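Local structure of thioredoxin reductase (Streptomyces clavuligerus, 4NTD) at residues S171-V185 against L191-L205. The protein is a flavoenzyme of the thioredoxin reductase family that binds FAD and glutathione and probably forms the disulfide bond of the natural product holomycin. Sequence-based numbering, arbitrary orientation.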
ATOM      1  N   SER A 171      -0.040 -26.093  -3.267  1.00 19.40           N
ATOM      2  CA  SER A 171       0.741 -26.653  -2.163  1.00 19.58           C
ATOM      3  C   SER A 171       0.956 -28.154  -2.331  1.00 19.02           C
ATOM      4  O   SER A 171       0.017 -28.887  -2.641  1.00 20.30           O
ATOM      5  CB  SER A 171       0.038 -26.405  -0.823  1.00 21.74           C
ATOM      6  OG  SER A 171       0.016 -25.030  -0.487  1.00 23.09           O
ATOM      7  N   ASP A 172       2.199 -28.593  -2.135  1.00 19.48           N
ATOM      8  CA  ASP A 172       2.570 -30.015  -2.146  1.00 20.36           C
ATOM      9  C   ASP A 172       2.413 -30.727  -3.497  1.00 21.31           C
ATOM     10  O   ASP A 172       2.546 -31.951  -3.564  1.00 24.04           O
ATOM     11  CB  ASP A 172       1.794 -30.788  -1.066  1.00 23.06           C
ATOM     12  CG  ASP A 172       1.939 -30.174   0.313  1.00 25.10           C
ATOM     13  OD1 ASP A 172       3.079 -29.862   0.713  1.00 25.42           O
ATOM     14  OD2 ASP A 172       0.912 -30.003   1.004  1.00 30.58           O
ATOM     15  N   GLN A 173       2.146 -29.982  -4.568  1.00 20.49           N
ATOM     16  CA  GLN A 173       1.991 -30.585  -5.892  1.00 21.20           C
ATOM     17  C   GLN A 173       3.343 -30.684  -6.604  1.00 20.62           C
ATOM     18  O   GLN A 173       4.310 -30.048  -6.187  1.00 19.94           O
ATOM     19  CB  GLN A 173       1.008 -29.782  -6.743  1.00 23.31           C
ATOM     20  CG  GLN A 173      -0.413 -29.787  -6.201  1.00 25.94           C
ATOM     21  CD  GLN A 173      -1.405 -29.111  -7.129  1.00 31.97           C
ATOM     22  OE1 GLN A 173      -1.163 -28.973  -8.330  1.00 34.61           O
ATOM     23  NE2 GLN A 173      -2.538 -28.688  -6.574  1.00 35.03           N
ATOM     24  N   PRO A 174       3.418 -31.495  -7.678  1.00 19.71           N
ATOM     25  CA  PRO A 174       4.653 -31.555  -8.464  1.00 18.91           C
ATOM     26  C   PRO A 174       4.835 -30.299  -9.318  1.00 18.09           C
ATOM     27  O   PRO A 174       4.165 -30.137 -10.343  1.00 19.58           O
ATOM     28  CB  PRO A 174       4.471 -32.813  -9.335  1.00 20.87           C
ATOM     29  CG  PRO A 174       3.292 -33.534  -8.772  1.00 23.20           C
ATOM     30  CD  PRO A 174       2.432 -32.488  -8.138  1.00 22.09           C
ATOM     31  N   LEU A 175       5.734 -29.419  -8.880  1.00 17.16           N
ATOM     32  CA  LEU A 175       5.956 -28.130  -9.532  1.00 17.35           C
ATOM     33  C   LEU A 175       7.219 -28.159 -10.383  1.00 17.75           C
ATOM     34  O   LEU A 175       8.208 -28.794 -10.016  1.00 18.01           O
ATOM     35  CB  LEU A 175       6.088 -27.017  -8.490  1.00 17.54           C
ATOM     36  CG  LEU A 175       5.051 -26.978  -7.366  1.00 17.93           C
ATOM     37  CD1 LEU A 175       5.301 -25.776  -6.469  1.00 18.23           C
ATOM     38  CD2 LEU A 175       3.634 -26.955  -7.917  1.00 18.65           C
ATOM     39  N   GLY A 176       7.178 -27.465 -11.516  1.00 18.66           N
ATOM     40  CA  GLY A 176       8.352 -27.305 -12.369  1.00 18.56           C
ATOM     41  C   GLY A 176       8.718 -25.841 -12.527  1.00 18.11           C
ATOM     42  O   GLY A 176       7.866 -24.963 -12.382  1.00 19.05           O
ATOM     43  N   VAL A 177       9.993 -25.584 -12.807  1.00 17.81           N
ATOM     44  CA  VAL A 177      10.477 -24.243 -13.135  1.00 18.25           C
ATOM     45  C   VAL A 177      11.298 -24.324 -14.418  1.00 19.28           C
ATOM     46  O   VAL A 177      12.211 -25.141 -14.513  1.00 19.47           O
ATOM     47  CB  VAL A 177      11.359 -23.661 -12.012  1.00 19.23           C
ATOM     48  CG1 VAL A 177      11.829 -22.255 -12.369  1.00 19.45           C
ATOM     49  CG2 VAL A 177      10.604 -23.656 -10.690  1.00 19.97           C
ATOM     50  N   LEU A 178      10.974 -23.485 -15.401  1.00 18.95           N
ATOM     51  CA  LEU A 178      11.729 -23.460 -16.657  1.00 19.43           C
ATOM     52  C   LEU A 178      12.926 -22.524 -16.540  1.00 20.48           C
ATOM     53  O   LEU A 178      12.798 -21.405 -16.044  1.00 20.81           O
ATOM     54  CB  LEU A 178      10.845 -23.014 -17.825  1.00 19.88           C
ATOM     55  CG  LEU A 178       9.527 -23.762 -18.037  1.00 20.84           C
ATOM     56  CD1 LEU A 178       8.847 -23.261 -19.302  1.00 22.19           C
ATOM     57  CD2 LEU A 178       9.742 -25.267 -18.113  1.00 22.12           C
ATOM     58  N   GLY A 179      14.085 -22.978 -17.014  1.00 20.20           N
ATOM     59  CA  GLY A 179      15.312 -22.179 -16.965  1.00 20.99           C
ATOM     60  C   GLY A 179      15.411 -21.192 -18.114  1.00 22.72           C
ATOM     61  O   GLY A 179      16.354 -21.243 -18.906  1.00 24.38           O
ATOM     62  N   THR A 180      14.442 -20.282 -18.187  1.00 23.62           N
ATOM     63  CA  THR A 180      14.332 -19.320 -19.284  1.00 24.16           C
ATOM     64  C   THR A 180      14.735 -17.902 -18.866  1.00 25.70           C
ATOM     65  O   THR A 180      14.645 -16.966 -19.666  1.00 28.20           O
ATOM     66  CB  THR A 180      12.888 -19.289 -19.823  1.00 23.81           C
ATOM     67  OG1 THR A 180      11.980 -19.024 -18.746  1.00 23.16           O
ATOM     68  CG2 THR A 180      12.527 -20.623 -20.464  1.00 26.92           C
ATOM     69  N   SER A 181      15.183 -17.753 -17.620  1.00 24.95           N
ATOM     70  CA  SER A 181      15.542 -16.454 -17.052  1.00 26.91           C
ATOM     71  C   SER A 181      16.675 -16.622 -16.040  1.00 25.55           C
ATOM     72  O   SER A 181      16.787 -17.681 -15.418  1.00 24.68           O
ATOM     73  CB  SER A 181      14.317 -15.835 -16.365  1.00 29.43           C
ATOM     74  OG  SER A 181      14.686 -14.849 -15.414  1.00 31.40           O
ATOM     75  N   PRO A 182      17.513 -15.580 -15.859  1.00 27.12           N
ATOM     76  CA  PRO A 182      18.540 -15.639 -14.811  1.00 28.85           C
ATOM     77  C   PRO A 182      17.979 -15.792 -13.391  1.00 27.29           C
ATOM     78  O   PRO A 182      18.716 -16.182 -12.490  1.00 30.28           O
ATOM     79  CB  PRO A 182      19.267 -14.295 -14.941  1.00 32.90           C
ATOM     80  CG  PRO A 182      18.970 -13.813 -16.315  1.00 35.14           C
ATOM     81  CD  PRO A 182      17.616 -14.350 -16.667  1.00 30.73           C
ATOM     82  N   GLY A 183      16.700 -15.474 -13.195  1.00 24.18           N
ATOM     83  CA  GLY A 183      16.057 -15.620 -11.891  1.00 23.59           C
ATOM     84  C   GLY A 183      15.494 -17.001 -11.589  1.00 21.73           C
ATOM     85  O   GLY A 183      14.957 -17.222 -10.505  1.00 20.70           O
ATOM     86  N   ALA A 184      15.623 -17.936 -12.531  1.00 20.31           N
ATOM     87  CA  ALA A 184      14.993 -19.256 -12.403  1.00 19.11           C
ATOM     88  C   ALA A 184      15.483 -20.076 -11.203  1.00 18.34           C
ATOM     89  O   ALA A 184      14.686 -20.759 -10.558  1.00 18.10           O
ATOM     90  CB  ALA A 184      15.172 -20.053 -13.688  1.00 18.97           C
ATOM     91  N   VAL A 185      16.782 -20.019 -10.910  1.00 18.87           N
ATOM     92  CA  VAL A 185      17.336 -20.771  -9.778  1.00 19.02           C
ATOM     93  C   VAL A 185      16.725 -20.287  -8.463  1.00 18.50           C
ATOM     94  O   VAL A 185      16.213 -21.090  -7.683  1.00 19.19           O
ATOM     95  CB  VAL A 185      18.880 -20.686  -9.713  1.00 20.14           C
ATOM     96  CG1 VAL A 185      19.406 -21.291  -8.416  1.00 21.66           C
ATOM     97  CG2 VAL A 185      19.500 -21.405 -10.902  1.00 22.46           C
ATOM     98  N   LEU A 191      10.036 -21.539  -4.478  1.00 17.58           N
ATOM     99  CA  LEU A 191       8.890 -22.446  -4.601  1.00 17.64           C
ATOM    100  C   LEU A 191       8.963 -23.668  -3.679  1.00 17.56           C
ATOM    101  O   LEU A 191       7.931 -24.265  -3.363  1.00 17.60           O
ATOM    102  CB  LEU A 191       8.705 -22.886  -6.057  1.00 18.41           C
ATOM    103  CG  LEU A 191       8.090 -21.810  -6.954  1.00 20.10           C
ATOM    104  CD1 LEU A 191       8.356 -22.103  -8.423  1.00 22.38           C
ATOM    105  CD2 LEU A 191       6.593 -21.690  -6.704  1.00 20.01           C
ATOM    106  N   ARG A 192      10.168 -24.028  -3.233  1.00 18.30           N
ATOM    107  CA  ARG A 192      10.331 -25.119  -2.261  1.00 19.43           C
ATOM    108  C   ARG A 192       9.646 -24.838  -0.922  1.00 18.83           C
ATOM    109  O   ARG A 192       9.421 -25.758  -0.137  1.00 20.29           O
ATOM    110  CB  ARG A 192      11.813 -25.449  -2.028  1.00 20.39           C
ATOM    111  CG  ARG A 192      12.368 -26.489  -2.984  1.00 22.02           C
ATOM    112  CD  ARG A 192      11.852 -27.891  -2.680  1.00 22.79           C
ATOM    113  NE  ARG A 192      12.529 -28.530  -1.544  1.00 23.68           N
ATOM    114  CZ  ARG A 192      12.028 -28.691  -0.316  1.00 23.71           C
ATOM    115  NH1 ARG A 192      10.815 -28.251   0.012  1.00 24.05           N
ATOM    116  NH2 ARG A 192      12.762 -29.302   0.608  1.00 27.65           N
ATOM    117  N   GLN A 193       9.326 -23.572  -0.662  1.00 18.41           N
ATOM    118  CA  GLN A 193       8.539 -23.203   0.510  1.00 18.82           C
ATOM    119  C   GLN A 193       7.085 -23.707   0.417  1.00 18.46           C
ATOM    120  O   GLN A 193       6.421 -23.864   1.442  1.00 20.30           O
ATOM    121  CB  GLN A 193       8.596 -21.680   0.715  1.00 19.47           C
ATOM    122  CG  GLN A 193       7.795 -21.133   1.889  1.00 19.65           C
ATOM    123  CD  GLN A 193       8.135 -21.789   3.217  1.00 20.42           C
ATOM    124  OE1 GLN A 193       9.235 -22.308   3.408  1.00 21.08           O
ATOM    125  NE2 GLN A 193       7.188 -21.757   4.148  1.00 20.07           N
ATOM    126  N   TRP A 194       6.606 -23.977  -0.800  1.00 17.64           N
ATOM    127  CA  TRP A 194       5.233 -24.458  -1.014  1.00 17.65           C
ATOM    128  C   TRP A 194       5.099 -25.952  -1.353  1.00 18.01           C
ATOM    129  O   TRP A 194       4.009 -26.510  -1.230  1.00 18.91           O
ATOM    130  CB  TRP A 194       4.555 -23.632  -2.111  1.00 16.98           C
ATOM    131  CG  TRP A 194       4.114 -22.267  -1.665  1.00 16.48           C
ATOM    132  CD1 TRP A 194       2.899 -21.933  -1.140  1.00 16.63           C
ATOM    133  CD2 TRP A 194       4.877 -21.056  -1.713  1.00 16.22           C
ATOM    134  NE1 TRP A 194       2.857 -20.587  -0.861  1.00 16.51           N
ATOM    135  CE2 TRP A 194       4.059 -20.026  -1.201  1.00 15.88           C
ATOM    136  CE3 TRP A 194       6.175 -20.741  -2.136  1.00 16.31           C
ATOM    137  CZ2 TRP A 194       4.494 -18.700  -1.106  1.00 16.40           C
ATOM    138  CZ3 TRP A 194       6.608 -19.424  -2.037  1.00 16.41           C
ATOM    139  CH2 TRP A 194       5.769 -18.420  -1.525  1.00 16.24           C
ATOM    140  N   SER A 195       6.182 -26.594  -1.788  1.00 18.30           N
ATOM    141  CA  SER A 195       6.148 -28.028  -2.105  1.00 18.53           C
ATOM    142  C   SER A 195       7.522 -28.662  -1.948  1.00 18.70           C
ATOM    143  O   SER A 195       8.532 -28.002  -2.178  1.00 19.10           O
ATOM    144  CB  SER A 195       5.657 -28.246  -3.540  1.00 18.61           C
ATOM    145  OG  SER A 195       5.587 -29.628  -3.857  1.00 18.98           O
ATOM    146  N   ASP A 196       7.551 -29.942  -1.568  1.00 19.44           N
ATOM    147  CA  ASP A 196       8.828 -30.660  -1.497  0.50 19.25           C
ATOM    148  C   ASP A 196       9.161 -31.345  -2.825  1.00 19.54           C
ATOM    149  O   ASP A 196      10.195 -31.999  -2.944  1.00 21.41           O
ATOM    150  CB  ASP A 196       8.879 -31.644  -0.315  0.50 20.91           C
ATOM    151  CG  ASP A 196       7.883 -32.781  -0.438  0.50 22.50           C
ATOM    152  OD1 ASP A 196       7.193 -32.868  -1.471  0.50 22.20           O
ATOM    153  OD2 ASP A 196       7.790 -33.587   0.512  0.50 24.75           O
ATOM    154  N   ASP A 197       8.299 -31.154  -3.827  1.00 18.61           N
ATOM    155  CA  ASP A 197       8.482 -31.713  -5.167  1.00 18.16           C
ATOM    156  C   ASP A 197       8.587 -30.568  -6.182  1.00 17.83           C
ATOM    157  O   ASP A 197       7.593 -30.165  -6.791  1.00 18.63           O
ATOM    158  CB  ASP A 197       7.304 -32.643  -5.493  1.00 19.93           C
ATOM    159  CG  ASP A 197       7.509 -33.455  -6.766  1.00 19.83           C
ATOM    160  OD1 ASP A 197       8.506 -33.246  -7.489  1.00 20.38           O
ATOM    161  OD2 ASP A 197       6.653 -34.320  -7.041  1.00 22.57           O
ATOM    162  N   VAL A 198       9.802 -30.044  -6.333  1.00 17.04           N
ATOM    163  CA  VAL A 198      10.092 -28.944  -7.254  1.00 17.32           C
ATOM    164  C   VAL A 198      11.281 -29.333  -8.128  1.00 17.92           C
ATOM    165  O   VAL A 198      12.330 -29.707  -7.611  1.00 17.99           O
ATOM    166  CB  VAL A 198      10.429 -27.644  -6.495  1.00 17.79           C
ATOM    167  CG1 VAL A 198      10.725 -26.509  -7.469  1.00 19.58           C
ATOM    168  CG2 VAL A 198       9.288 -27.257  -5.565  1.00 18.23           C
ATOM    169  N   VAL A 199      11.110 -29.241  -9.446  1.00 17.41           N
ATOM    170  CA  VAL A 199      12.161 -29.578 -10.405  1.00 18.41           C
ATOM    171  C   VAL A 199      12.518 -28.362 -11.257  1.00 18.11           C
ATOM    172  O   VAL A 199      11.630 -27.654 -11.737  1.00 19.05           O
ATOM    173  CB  VAL A 199      11.707 -30.730 -11.330  1.00 21.09           C
ATOM    174  CG1 VAL A 199      12.653 -30.901 -12.511  1.00 24.54           C
ATOM    175  CG2 VAL A 199      11.602 -32.026 -10.540  1.00 21.97           C
ATOM    176  N   LEU A 200      13.816 -28.134 -11.446  1.00 17.85           N
ATOM    177  CA  LEU A 200      14.301 -27.108 -12.364  1.00 18.23           C
ATOM    178  C   LEU A 200      14.671 -27.750 -13.694  1.00 17.76           C
ATOM    179  O   LEU A 200      15.524 -28.634 -13.745  1.00 18.94           O
ATOM    180  CB  LEU A 200      15.518 -26.378 -11.787  1.00 19.43           C
ATOM    181  CG  LEU A 200      16.200 -25.344 -12.697  1.00 19.31           C
ATOM    182  CD1 LEU A 200      15.257 -24.200 -13.038  1.00 19.75           C
ATOM    183  CD2 LEU A 200      17.473 -24.812 -12.062  1.00 20.86           C
ATOM    184  N   PHE A 201      14.020 -27.303 -14.763  1.00 16.95           N
ATOM    185  CA  PHE A 201      14.401 -27.682 -16.119  1.00 18.10           C
ATOM    186  C   PHE A 201      15.450 -26.671 -16.570  1.00 19.21           C
ATOM    187  O   PHE A 201      15.115 -25.534 -16.903  1.00 20.23           O
ATOM    188  CB  PHE A 201      13.171 -27.692 -17.028  1.00 18.89           C
ATOM    189  CG  PHE A 201      12.135 -28.699 -16.615  1.00 19.45           C
ATOM    190  CD1 PHE A 201      12.205 -30.010 -17.067  1.00 21.00           C
ATOM    191  CD2 PHE A 201      11.106 -28.349 -15.748  1.00 20.05           C
ATOM    192  CE1 PHE A 201      11.262 -30.947 -16.679  1.00 21.81           C
ATOM    193  CE2 PHE A 201      10.160 -29.283 -15.356  1.00 21.75           C
ATOM    194  CZ  PHE A 201      10.239 -30.585 -15.822  1.00 22.34           C
ATOM    195  N   ARG A 202      16.721 -27.070 -16.567  0.50 19.61           N
ATOM    196  CA  ARG A 202      17.815 -26.115 -16.779  0.50 21.02           C
ATOM    197  C   ARG A 202      17.725 -25.367 -18.108  0.50 21.58           C
ATOM    198  O   ARG A 202      18.042 -24.180 -18.162  0.50 21.64           O
ATOM    199  CB  ARG A 202      19.187 -26.784 -16.665  0.50 21.23           C
ATOM    200  CG  ARG A 202      20.332 -25.781 -16.706  0.50 23.04           C
ATOM    201  CD  ARG A 202      21.677 -26.420 -16.403  0.50 23.78           C
ATOM    202  NE  ARG A 202      22.207 -27.184 -17.527  0.50 24.72           N
ATOM    203  CZ  ARG A 202      23.038 -26.693 -18.441  0.50 26.78           C
ATOM    204  NH1 ARG A 202      23.435 -25.429 -18.372  0.50 26.35           N
ATOM    205  NH2 ARG A 202      23.472 -27.467 -19.426  0.50 28.64           N
ATOM    206  N   HIS A 203      17.309 -26.052 -19.173  1.00 22.09           N
ATOM    207  CA  HIS A 203      17.097 -25.388 -20.470  1.00 23.33           C
ATOM    208  C   HIS A 203      18.354 -24.641 -20.951  1.00 25.40           C
ATOM    209  O   HIS A 203      18.263 -23.566 -21.545  1.00 27.78           O
ATOM    210  CB  HIS A 203      15.897 -24.430 -20.354  1.00 23.33           C
ATOM    211  CG  HIS A 203      15.356 -23.958 -21.666  1.00 26.13           C
ATOM    212  ND1 HIS A 203      14.920 -24.824 -22.641  1.00 27.14           N
ATOM    213  CD2 HIS A 203      15.153 -22.711 -22.153  1.00 26.61           C
ATOM    214  CE1 HIS A 203      14.484 -24.136 -23.681  1.00 29.18           C
ATOM    215  NE2 HIS A 203      14.613 -22.850 -23.410  1.00 28.73           N
ATOM    216  N   GLY A 204      19.528 -25.206 -20.668  1.00 25.13           N
ATOM    217  CA  GLY A 204      20.802 -24.575 -21.029  1.00 34.00           C
ATOM    218  C   GLY A 204      21.158 -23.294 -20.283  1.00 35.48           C
ATOM    219  O   GLY A 204      22.061 -22.566 -20.703  1.00 35.83           O
ATOM    220  N   LEU A 205      20.457 -23.008 -19.186  1.00 29.18           N
ATOM    221  CA  LEU A 205      20.805 -21.888 -18.312  1.00 28.57           C
ATOM    222  C   LEU A 205      22.157 -22.149 -17.655  1.00 30.21           C
ATOM    223  O   LEU A 205      22.405 -23.253 -17.167  1.00 32.50           O
ATOM    224  CB  LEU A 205      19.733 -21.722 -17.230  1.00 29.53           C
ATOM    225  CG  LEU A 205      19.771 -20.496 -16.320  1.00 33.74           C
ATOM    226  CD1 LEU A 205      19.557 -19.219 -17.118  1.00 37.70           C
ATOM    227  CD2 LEU A 205      18.701 -20.644 -15.247  1.00 35.59           C
TER
HETATM  228  O   HOH W   1       5.310 -31.102  -0.162  1.00 32.25           O
HETATM  229  O   HOH W   2       4.621 -33.519  -2.322  1.00 40.77           O
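Val-177 and Phe-201 meet through the backbone bond Phe-201 N to Val-177 O (2.8 Å), one of a run of parallel backbone bonds that includes Leu-175 N to Asp-197 O and Val-177 N to Val-199 O, with Gly-179 N to Phe-201 O just past the strand. Ahead of the strands, Ser-195 OG donates to Gln-173 O (2.7 Å), tilted 31° from the carbonyl plane, and accepts from Asp-197 N in an ST turn; a chi1 of -179° sets OG trans to its own N and carries it to Gln-173 O. An alanine here is likely to leave Gln-173 O without this donor and the turn to Asp-197 without its acceptor. One water links Asp-172 OD1 to Asp-196 N, and Asp-172 OD1 also forms a salt bridge to Arg-53 of the second subunit.

Among apolar contacts, Val-177 CG2 meets Leu-191 CD1 at 3.6 Å, while its CG1 lies 4.0 Å from Leu-200 CD1. Leu-205 CD2 reaches Ala-184 CB (3.9 Å). On the other sheet face, the Phe-201 ring turns its edge to Gly-176 CA (4.0 Å from CE2).

Strand 175-178, helix 184-191 and strand 198-201 thus form a beta-alpha-beta unit with adjacent parallel strands, as in the Rossmann-like second domain of pyridine nucleotide-disulphide oxidoreductases, which binds NADPH in relatives.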